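Local coordinates for protein ribokinase (Staphylococcus aureus, PDB 3RY7) that phosphorylates D-ribose at O-5 with ATP and magnesium, giving the ribose 5-phosphate used for nucleotide and amino acid synthesis or the pentose phosphate pathway, at residues N209-S213 against I214-T218; T228-T232 against K233-Q237. One frame throughout, in Å; residues are numbered along the deposited sequence.

Interaction 1. Residues N209-S213 against I214-T218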
ATOM      1  N   ASN A 209     -35.162 -17.714   1.806  1.00 37.27           N
ATOM      2  CA  ASN A 209     -36.191 -18.722   2.040  1.00 37.21           C
ATOM      3  C   ASN A 209     -35.859 -20.035   1.365  1.00 36.30           C
ATOM      4  O   ASN A 209     -36.152 -21.117   1.892  1.00 38.45           O
ATOM      5  CB  ASN A 209     -37.569 -18.216   1.601  1.00 42.40           C
ATOM      6  CG  ASN A 209     -38.233 -17.358   2.667  1.00 45.11           C
ATOM      7  OD1 ASN A 209     -38.027 -17.571   3.863  1.00 43.10           O
ATOM      8  ND2 ASN A 209     -39.035 -16.387   2.238  1.00 50.47           N
ATOM      9  N   TYR A 210     -35.243 -19.940   0.194  1.00 37.95           N
ATOM     10  CA  TYR A 210     -34.742 -21.127  -0.463  1.00 34.65           C
ATOM     11  C   TYR A 210     -33.728 -21.827   0.435  1.00 39.37           C
ATOM     12  O   TYR A 210     -33.868 -23.022   0.710  1.00 34.85           O
ATOM     13  CB  TYR A 210     -34.098 -20.815  -1.809  1.00 37.58           C
ATOM     14  CG  TYR A 210     -33.350 -22.020  -2.306  1.00 38.38           C
ATOM     15  CD1 TYR A 210     -31.968 -22.099  -2.188  1.00 40.87           C
ATOM     16  CD2 TYR A 210     -34.032 -23.117  -2.831  1.00 44.65           C
ATOM     17  CE1 TYR A 210     -31.279 -23.213  -2.617  1.00 40.10           C
ATOM     18  CE2 TYR A 210     -33.352 -24.246  -3.259  1.00 44.99           C
ATOM     19  CZ  TYR A 210     -31.973 -24.288  -3.152  1.00 45.72           C
ATOM     20  OH  TYR A 210     -31.278 -25.401  -3.570  1.00 46.19           O
ATOM     21  N   PHE A 211     -32.717 -21.090   0.902  1.00 34.22           N
ATOM     22  CA  PHE A 211     -31.670 -21.713   1.726  1.00 36.65           C
ATOM     23  C   PHE A 211     -32.197 -22.277   3.043  1.00 29.45           C
ATOM     24  O   PHE A 211     -31.839 -23.387   3.433  1.00 29.22           O
ATOM     25  CB  PHE A 211     -30.450 -20.790   1.939  1.00 25.53           C
ATOM     26  CG  PHE A 211     -29.725 -20.476   0.661  1.00 28.71           C
ATOM     27  CD1 PHE A 211     -29.153 -21.491  -0.086  1.00 33.70           C
ATOM     28  CD2 PHE A 211     -29.666 -19.187   0.177  1.00 29.24           C
ATOM     29  CE1 PHE A 211     -28.514 -21.226  -1.272  1.00 32.29           C
ATOM     30  CE2 PHE A 211     -29.030 -18.914  -1.012  1.00 37.18           C
ATOM     31  CZ  PHE A 211     -28.448 -19.941  -1.739  1.00 32.67           C
ATOM     32  N   LEU A 212     -33.046 -21.514   3.722  1.00 28.33           N
ATOM     33  CA  LEU A 212     -33.659 -21.995   4.947  1.00 30.23           C
ATOM     34  C   LEU A 212     -34.429 -23.284   4.683  1.00 32.75           C
ATOM     35  O   LEU A 212     -34.378 -24.215   5.487  1.00 32.73           O
ATOM     36  CB  LEU A 212     -34.575 -20.933   5.549  1.00 34.88           C
ATOM     37  CG  LEU A 212     -33.864 -19.683   6.077  1.00 34.14           C
ATOM     38  CD1 LEU A 212     -34.843 -18.508   6.163  1.00 36.75           C
ATOM     39  CD2 LEU A 212     -33.202 -19.956   7.422  1.00 26.86           C
ATOM     40  N   SER A 213     -35.121 -23.354   3.553  1.00 28.23           N
ATOM     41  CA  SER A 213     -35.980 -24.510   3.300  1.00 34.67           C
ATOM     42  C   SER A 213     -35.161 -25.788   3.118  1.00 41.89           C
ATOM     43  O   SER A 213     -35.665 -26.893   3.327  1.00 35.55           O
ATOM     44  CB  SER A 213     -36.901 -24.287   2.094  1.00 30.69           C
ATOM     45  OG  SER A 213     -36.243 -24.569   0.866  1.00 38.72           O
ATOM     46  N   ILE A 214     -33.896 -25.645   2.735  1.00 36.01           N
ATOM     47  CA  ILE A 214     -33.076 -26.832   2.522  1.00 30.48           C
ATOM     48  C   ILE A 214     -32.167 -27.134   3.711  1.00 34.36           C
ATOM     49  O   ILE A 214     -31.283 -28.003   3.636  1.00 35.67           O
ATOM     50  CB  ILE A 214     -32.316 -26.803   1.176  1.00 38.97           C
ATOM     51  CG1 ILE A 214     -31.330 -25.633   1.112  1.00 33.76           C
ATOM     52  CG2 ILE A 214     -33.308 -26.744  -0.001  1.00 38.47           C
ATOM     53  CD1 ILE A 214     -30.510 -25.654  -0.157  1.00 35.33           C
ATOM     54  N   GLY A 215     -32.415 -26.431   4.817  1.00 28.82           N
ATOM     55  CA  GLY A 215     -31.797 -26.773   6.080  1.00 29.75           C
ATOM     56  C   GLY A 215     -30.663 -25.877   6.538  1.00 32.61           C
ATOM     57  O   GLY A 215     -30.135 -26.076   7.638  1.00 34.06           O
ATOM     58  N   ILE A 216     -30.270 -24.911   5.707  1.00 27.84           N
ATOM     59  CA  ILE A 216     -29.250 -23.937   6.111  1.00 27.58           C
ATOM     60  C   ILE A 216     -29.848 -22.927   7.091  1.00 26.01           C
ATOM     61  O   ILE A 216     -30.800 -22.218   6.762  1.00 33.12           O
ATOM     62  CB  ILE A 216     -28.639 -23.184   4.903  1.00 30.43           C
ATOM     63  CG1 ILE A 216     -27.799 -24.136   4.040  1.00 30.68           C
ATOM     64  CG2 ILE A 216     -27.777 -22.038   5.398  1.00 22.60           C
ATOM     65  CD1 ILE A 216     -28.193 -24.171   2.581  1.00 33.06           C
ATOM     66  N   LYS A 217     -29.286 -22.860   8.288  1.00 23.24           N
ATOM     67  CA  LYS A 217     -29.877 -22.060   9.359  1.00 27.30           C
ATOM     68  C   LYS A 217     -29.635 -20.552   9.256  1.00 30.77           C
ATOM     69  O   LYS A 217     -30.436 -19.751   9.740  1.00 26.20           O
ATOM     70  CB  LYS A 217     -29.370 -22.547  10.709  1.00 35.11           C
ATOM     71  CG  LYS A 217     -30.462 -23.062  11.618  1.00 45.08           C
ATOM     72  CD  LYS A 217     -30.826 -24.486  11.290  1.00 39.68           C
ATOM     73  CE  LYS A 217     -30.601 -25.366  12.507  1.00 52.46           C
ATOM     74  NZ  LYS A 217     -31.597 -26.486  12.599  1.00 56.63           N
ATOM     75  N   THR A 218     -28.519 -20.172   8.649  1.00 26.33           N
ATOM     76  CA  THR A 218     -28.137 -18.766   8.548  1.00 23.94           C
ATOM     77  C   THR A 218     -27.648 -18.451   7.162  1.00 27.10           C
ATOM     78  O   THR A 218     -26.791 -19.155   6.613  1.00 26.50           O
ATOM     79  CB  THR A 218     -27.032 -18.410   9.514  1.00 27.73           C
ATOM     80  OG1 THR A 218     -27.441 -18.770  10.838  1.00 24.87           O
ATOM     81  CG2 THR A 218     -26.723 -16.901   9.424  1.00 18.40           C
TER
HETATM   82  O   HOH W   1     -33.260 -24.174   8.045  1.00 35.16           O
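The carbonyl oxygen of Phe211 takes two backbone N-H groups from the chain that follows it: Ile214 N at 3.1 Å and Ile216 N at 3.2 Å, reaching it from opposite faces of the carbonyl plane. The bond from Ile216, together with the straighter one from Gly215 N to Leu212 O (3.0 Å, 157° at the hydrogen), forms a Schellman motif that closes helix 201-213. Gly215, the C' residue, takes the positive phi (105°) that the motif requires, with no CB to meet the carbonyl oxygen before it. The chain can then turn back toward strand 218-222. One residue before Phe211, Tyr210 O receives the hydroxyl of Ser213, whose OG folds back over its own helix to 2.8 Å, and a weak bond from Ile214 N.

Apolar contacts add to these bonds. Ile214 holds CG1 between its backbone N and carbonyl carbon (chi1 62°), which sends CD1 to the Tyr210 ring, 3.5 Å from CE1 and about as near the hydroxyl. Phe211 and Ile216 run side by side in the same direction, with CD1 of one 3.9 Å from CD1 of the other. Both also rest on Ile183 of strand 182-183, while Leu193 of helix 187-194 packs on Phe211, so the end of the helix packs on a strand of the large sheet. A water donates to Leu212 O and, weakly, to Ile216 O; Leu212 CD2 also approaches Ile216 O, 3.4 Å away.

Interaction 2. Residues T228-T232 against K233-Q237; sequences TYFAT and KNQSQ
Thr232 OG1 sits inside the bend between the two strands and accepts the backbone N-H of Gln235 at 2.9 Å; a weak bond comes from Asn234 N. The hydroxyl is placed there by a chi1 of 66°, with OG1 lying between the backbone N and the carbonyl carbon. A water 2.6 Å from Thr232 OG1 accepts from Gln235 NE2, tying the amide end of that residue back to the turn. The backbone closes the same loop through Thr232 N to Gln235 O.

Beyond the bend, Phe230 and Gln237 exchange two nearly straight bonds, Phe230 N to Gln237 O at 2.9 Å and Gln237 N to Phe230 O at 3.0 Å, as an antiparallel hydrogen-bonded pair; Ala231 and Ser236 are the adjoining non-hydrogen-bonded pair. This is the beta hairpin of strands 228-231 and 236-239, which ends the large sheet of the pfkB kinase fold. On the Phe230 face, the ring lies alongside Gln237, its CE1 3.3 Å from Gln237 CB. Gln235 OE1 meets the same ring at its edge, 3.5 Å from CZ, with the amide turned 83° to the ring plane. Outside the hairpin, Leu271 and Ile275 of helix 271-283 pack on this phenyl group.

Near the face that carries Ala231 and Ser236, the Tyr229 ring, with CG anti to the backbone N (chi1 176°), reaches across to the second strand, where its hydroxyl shares a 2.8 Å hydrogen bond with Ser236 OG, which lies near the ring plane. Met204, Lys205 and Ala208 of helix 201-213 pack on this ring, and at the start of the strand Thr228 OG1 bonds to ND2 of Asn279, a probable ATP-binding residue.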
ATOM      1  N   THR A 228     -24.491  -5.872   2.865  1.00 39.75           N
ATOM      2  CA  THR A 228     -24.726  -7.281   3.177  1.00 38.76           C
ATOM      3  C   THR A 228     -26.151  -7.517   3.666  1.00 40.90           C
ATOM      4  O   THR A 228     -26.637  -6.796   4.530  1.00 32.29           O
ATOM      5  CB  THR A 228     -23.800  -7.776   4.312  1.00 41.30           C
ATOM      6  OG1 THR A 228     -22.487  -7.226   4.156  1.00 42.50           O
ATOM      7  CG2 THR A 228     -23.724  -9.302   4.303  1.00 39.00           C
ATOM      8  N   TYR A 229     -26.803  -8.542   3.120  1.00 40.10           N
ATOM      9  CA  TYR A 229     -28.091  -9.014   3.618  1.00 36.24           C
ATOM     10  C   TYR A 229     -27.930 -10.300   4.435  1.00 37.52           C
ATOM     11  O   TYR A 229     -27.126 -11.175   4.095  1.00 32.54           O
ATOM     12  CB  TYR A 229     -29.049  -9.254   2.444  1.00 41.84           C
ATOM     13  CG  TYR A 229     -30.401  -9.850   2.814  1.00 43.98           C
ATOM     14  CD1 TYR A 229     -30.703 -11.171   2.502  1.00 41.73           C
ATOM     15  CD2 TYR A 229     -31.374  -9.091   3.463  1.00 38.51           C
ATOM     16  CE1 TYR A 229     -31.932 -11.733   2.825  1.00 40.30           C
ATOM     17  CE2 TYR A 229     -32.611  -9.641   3.791  1.00 40.24           C
ATOM     18  CZ  TYR A 229     -32.879 -10.968   3.468  1.00 39.64           C
ATOM     19  OH  TYR A 229     -34.087 -11.544   3.779  1.00 44.22           O
ATOM     20  N   PHE A 230     -28.685 -10.416   5.521  1.00 31.05           N
ATOM     21  CA  PHE A 230     -28.745 -11.688   6.221  1.00 30.31           C
ATOM     22  C   PHE A 230     -30.155 -12.101   6.654  1.00 34.13           C
ATOM     23  O   PHE A 230     -31.073 -11.281   6.741  1.00 32.83           O
ATOM     24  CB  PHE A 230     -27.737 -11.747   7.372  1.00 29.27           C
ATOM     25  CG  PHE A 230     -28.229 -11.171   8.660  1.00 30.45           C
ATOM     26  CD1 PHE A 230     -28.057  -9.832   8.941  1.00 32.60           C
ATOM     27  CD2 PHE A 230     -28.837 -11.979   9.605  1.00 34.72           C
ATOM     28  CE1 PHE A 230     -28.487  -9.293  10.135  1.00 40.27           C
ATOM     29  CE2 PHE A 230     -29.277 -11.451  10.810  1.00 36.43           C
ATOM     30  CZ  PHE A 230     -29.102 -10.103  11.075  1.00 44.87           C
ATOM     31  N   ALA A 231     -30.316 -13.395   6.888  1.00 34.79           N
ATOM     32  CA  ALA A 231     -31.579 -13.963   7.345  1.00 28.85           C
ATOM     33  C   ALA A 231     -31.372 -15.247   8.158  1.00 32.45           C
ATOM     34  O   ALA A 231     -30.465 -16.050   7.880  1.00 29.20           O
ATOM     35  CB  ALA A 231     -32.488 -14.238   6.158  1.00 25.78           C
ATOM     36  N   THR A 232     -32.207 -15.419   9.175  1.00 32.34           N
ATOM     37  CA  THR A 232     -32.401 -16.706   9.827  1.00 33.70           C
ATOM     38  C   THR A 232     -33.907 -16.948   9.809  1.00 37.49           C
ATOM     39  O   THR A 232     -34.642 -16.183   9.193  1.00 33.08           O
ATOM     40  CB  THR A 232     -31.899 -16.698  11.278  1.00 30.19           C
ATOM     41  OG1 THR A 232     -32.706 -15.808  12.068  1.00 27.77           O
ATOM     42  CG2 THR A 232     -30.408 -16.292  11.338  1.00 30.19           C
ATOM     43  N   LYS A 233     -34.375 -18.000  10.474  1.00 34.36           N
ATOM     44  CA  LYS A 233     -35.818 -18.212  10.601  1.00 37.18           C
ATOM     45  C   LYS A 233     -36.448 -17.029  11.339  1.00 39.34           C
ATOM     46  O   LYS A 233     -37.579 -16.647  11.041  1.00 36.63           O
ATOM     47  CB  LYS A 233     -36.127 -19.527  11.336  1.00 35.36           C
ATOM     48  CG  LYS A 233     -35.718 -19.542  12.810  1.00 38.73           C
ATOM     49  CD  LYS A 233     -36.066 -20.878  13.460  1.00 44.62           C
ATOM     50  CE  LYS A 233     -35.651 -20.920  14.929  1.00 52.02           C
ATOM     51  NZ  LYS A 233     -35.969 -22.243  15.566  1.00 65.38           N
ATOM     52  N   ASN A 234     -35.691 -16.441  12.271  1.00 30.97           N
ATOM     53  CA  ASN A 234     -36.155 -15.333  13.120  1.00 42.46           C
ATOM     54  C   ASN A 234     -35.785 -13.911  12.678  1.00 42.42           C
ATOM     55  O   ASN A 234     -36.432 -12.943  13.090  1.00 42.54           O
ATOM     56  CB  ASN A 234     -35.634 -15.517  14.550  1.00 36.79           C
ATOM     57  CG  ASN A 234     -36.273 -16.687  15.258  1.00 40.02           C
ATOM     58  OD1 ASN A 234     -37.388 -17.099  14.928  1.00 42.37           O
ATOM     59  ND2 ASN A 234     -35.565 -17.238  16.243  1.00 40.25           N
ATOM     60  N   GLN A 235     -34.731 -13.774  11.879  1.00 47.39           N
ATOM     61  CA  GLN A 235     -34.217 -12.445  11.532  1.00 37.30           C
ATOM     62  C   GLN A 235     -34.146 -12.195  10.041  1.00 37.23           C
ATOM     63  O   GLN A 235     -34.073 -13.124   9.241  1.00 38.52           O
ATOM     64  CB  GLN A 235     -32.837 -12.221  12.135  1.00 37.65           C
ATOM     65  CG  GLN A 235     -32.778 -12.407  13.623  1.00 37.54           C
ATOM     66  CD  GLN A 235     -31.442 -11.973  14.165  1.00 40.07           C
ATOM     67  OE1 GLN A 235     -31.009 -10.847  13.925  1.00 48.73           O
ATOM     68  NE2 GLN A 235     -30.775 -12.860  14.887  1.00 38.51           N
ATOM     69  N   SER A 236     -34.188 -10.923   9.676  1.00 38.66           N
ATOM     70  CA  SER A 236     -34.033 -10.503   8.290  1.00 36.88           C
ATOM     71  C   SER A 236     -33.584  -9.059   8.328  1.00 43.34           C
ATOM     72  O   SER A 236     -34.323  -8.187   8.790  1.00 47.07           O
ATOM     73  CB  SER A 236     -35.338 -10.639   7.505  1.00 32.98           C
ATOM     74  OG  SER A 236     -35.134 -10.393   6.117  1.00 40.35           O
ATOM     75  N   GLN A 237     -32.362  -8.816   7.867  1.00 36.88           N
ATOM     76  CA  GLN A 237     -31.774  -7.489   7.945  1.00 40.56           C
ATOM     77  C   GLN A 237     -30.862  -7.196   6.753  1.00 42.85           C
ATOM     78  O   GLN A 237     -30.201  -8.086   6.213  1.00 35.21           O
ATOM     79  CB  GLN A 237     -31.034  -7.323   9.272  1.00 40.21           C
ATOM     80  CG  GLN A 237     -30.597  -5.906   9.597  1.00 47.97           C
ATOM     81  CD  GLN A 237     -30.146  -5.777  11.043  1.00 52.03           C
ATOM     82  OE1 GLN A 237     -30.505  -6.605  11.884  1.00 53.00           O
ATOM     83  NE2 GLN A 237     -29.352  -4.744  11.341  1.00 47.55           N
TER
HETATM   84  O   HOH W   2     -31.451 -15.439  14.336  1.00 36.56           O

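Interaction 1 comes first along the chain and leads into strand 218-222; interaction 2 is the hairpin that follows, its centre 11 Å away. Strand 218-222 is the sheet neighbour of strand 228-231, so the two contacts belong to one helix-strand-hairpin run at an end of the nine-stranded sheet. They touch directly: Leu212 CD2 lies 3.8 Å from Lys233 N, and Thr218 packs against Thr232. Helix 201-213, closed by interaction 1, also packs on Tyr229 and Ala231 of interaction 2. Between the two contacts run Thr222 to Gly227, probable ATP-binding residues; interaction 2 begins next to them, whereas the Phe211 side chain of interaction 1 is about 11 Å from that of Thr222.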